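Local structure of membrane-bound lytic murein transglycosylase (Agrobacterium tumefaciens, 2PNW) at residues Q235-R238 with Q239-D243. The protein probably cleaves the glycan strands of peptidoglycan as a membrane-bound lytic transglycosylase of the MltA type. Numbering follows the deposited sequence.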
loop_
_atom_site.group_PDB
_atom_site.type_symbol
_atom_site.label_atom_id
_atom_site.label_comp_id
_atom_site.label_asym_id
_atom_site.label_seq_id
_atom_site.Cartn_x
_atom_site.Cartn_y
_atom_site.Cartn_z
ATOM N N GLN A 235 -11.381 13.565 -0.162
ATOM C CA GLN A 235 -12.743 14.108 -0.300
ATOM C C GLN A 235 -12.786 15.377 -1.169
ATOM O O GLN A 235 -13.637 15.494 -2.049
ATOM C CB GLN A 235 -13.356 14.395 1.090
ATOM C CG GLN A 235 -13.769 13.151 1.876
ATOM C CD GLN A 235 -12.676 12.602 2.807
ATOM O OE1 GLN A 235 -11.479 12.826 2.597
ATOM N NE2 GLN A 235 -13.102 11.878 3.850
ATOM N N THR A 236 -11.873 16.318 -0.948
ATOM C CA THR A 236 -11.901 17.550 -1.756
ATOM C C THR A 236 -11.450 17.322 -3.202
ATOM O O THR A 236 -11.915 17.995 -4.122
ATOM C CB THR A 236 -11.107 18.705 -1.129
ATOM O OG1 THR A 236 -9.700 18.403 -1.127
ATOM C CG2 THR A 236 -11.564 18.939 0.316
ATOM N N ILE A 237 -10.541 16.364 -3.391
ATOM C CA ILE A 237 -10.124 15.975 -4.736
ATOM C C ILE A 237 -11.308 15.367 -5.497
ATOM O O ILE A 237 -11.600 15.744 -6.634
ATOM C CB ILE A 237 -8.916 14.989 -4.699
ATOM C CG1 ILE A 237 -7.644 15.688 -4.160
ATOM C CG2 ILE A 237 -8.634 14.425 -6.111
ATOM C CD1 ILE A 237 -6.482 14.676 -3.797
ATOM N N ARG A 238 -12.018 14.441 -4.852
ATOM C CA ARG A 238 -13.195 13.831 -5.466
ATOM C C ARG A 238 -14.286 14.892 -5.751
ATOM O O ARG A 238 -14.932 14.856 -6.797
ATOM C CB ARG A 238 -13.755 12.763 -4.548
ATOM C CG ARG A 238 -12.971 11.431 -4.542
ATOM C CD ARG A 238 -13.660 10.501 -3.517
ATOM N NE ARG A 238 -13.021 9.182 -3.342
ATOM C CZ ARG A 238 -13.270 8.110 -4.091
ATOM N NH1 ARG A 238 -14.103 8.186 -5.115
ATOM N NH2 ARG A 238 -12.695 6.945 -3.800
ATOM N N GLN A 239 -14.469 15.835 -4.833
ATOM C CA GLN A 239 -15.460 16.928 -5.067
ATOM C C GLN A 239 -15.073 17.736 -6.308
ATOM O O GLN A 239 -15.928 18.052 -7.149
ATOM C CB GLN A 239 -15.558 17.857 -3.843
ATOM C CG GLN A 239 -16.723 18.901 -3.931
ATOM C CD GLN A 239 -18.079 18.239 -4.074
ATOM O OE1 GLN A 239 -18.497 17.469 -3.208
ATOM N NE2 GLN A 239 -18.766 18.522 -5.169
ATOM N N TRP A 240 -13.794 18.110 -6.400
ATOM C CA TRP A 240 -13.315 18.920 -7.548
ATOM C C TRP A 240 -13.591 18.179 -8.833
ATOM O O TRP A 240 -14.126 18.738 -9.790
ATOM C CB TRP A 240 -11.808 19.241 -7.448
ATOM C CG TRP A 240 -11.380 20.209 -8.535
ATOM C CD1 TRP A 240 -11.325 21.582 -8.430
ATOM C CD2 TRP A 240 -10.990 19.894 -9.881
ATOM N NE1 TRP A 240 -10.918 22.131 -9.627
ATOM C CE2 TRP A 240 -10.724 21.125 -10.536
ATOM C CE3 TRP A 240 -10.861 18.694 -10.607
ATOM C CZ2 TRP A 240 -10.313 21.193 -11.868
ATOM C CZ3 TRP A 240 -10.466 18.757 -11.943
ATOM C CH2 TRP A 240 -10.198 20.007 -12.564
ATOM N N LEU A 241 -13.261 16.887 -8.853
ATOM C CA LEU A 241 -13.506 16.059 -10.024
ATOM C C LEU A 241 -15.007 15.919 -10.338
ATOM O O LEU A 241 -15.407 15.941 -11.492
ATOM C CB LEU A 241 -12.860 14.671 -9.824
ATOM C CG LEU A 241 -11.315 14.672 -9.885
ATOM C CD1 LEU A 241 -10.812 13.305 -9.287
ATOM C CD2 LEU A 241 -10.769 14.928 -11.309
ATOM N N ALA A 242 -15.828 15.764 -9.306
ATOM C CA ALA A 242 -17.300 15.710 -9.502
ATOM C C ALA A 242 -17.826 17.024 -10.120
ATOM O O ALA A 242 -18.747 17.003 -10.930
ATOM C CB ALA A 242 -17.991 15.472 -8.181
ATOM N N ASP A 243 -17.223 18.136 -9.726
ATOM C CA ASP A 243 -17.604 19.484 -10.215
ATOM C C ASP A 243 -17.010 19.872 -11.573
ATOM O O ASP A 243 -17.348 20.942 -12.135
ATOM C CB ASP A 243 -17.218 20.534 -9.169
ATOM C CG ASP A 243 -18.087 20.465 -7.933
ATOM O OD1 ASP A 243 -19.220 19.978 -8.029
ATOM O OD2 ASP A 243 -17.633 20.919 -6.879
#
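I237 and L241, one helical turn apart on the same face, run alongside each other, I237 CG2 4.0 Å from L241 CD1. The methyl gets there because CG2 of I237 is anti to its backbone N, while CG1 takes the place beside that nitrogen (chi1 -67°). L241 also leans on the backbone below it: its CG rests 3.4 Å from I237 O, the same carbonyl that receives its amide, L241 N to I237 O at 3.0 Å and nearly straight (167°). At the next position A242 N reaches R238 O at 2.8 Å, and Q239 and W240 bond back to Q235 and T236 in the same i to i+4 pattern. These are the regular turns of alpha-helix 234-243, a short helix near the surface within the MltA-specific insert. On the exposed side the polar pair Q239 and D243 spans one further turn. CG of Q239 stands anti to the backbone N, and the chain then bends at chi2 (59°), which brings NE2 within 3.2 Å of D243 OD2. The bond leaves close to the amide plane of Q239 but meets the carboxylate from above its plane. W240 has L241 CD2 in plane at its ring edge. The helix's apolar side faces helices 217-223, 180-189 and 248-252: L241 meets I217, V181 and V248, and I237 meets I217 and F185, with L227 of a loop also against I237, while H244 stacks on the ring of W240. R238 runs straight out to its NE; its guanidinium forms a salt bridge with D182 and a cation-pi contact with F185, tying this helix to helix 180-189. Near the start of the helix, T236 OG1 bonds to S233 N, and Q235 NE2 reaches E347 O in the helix 343-350.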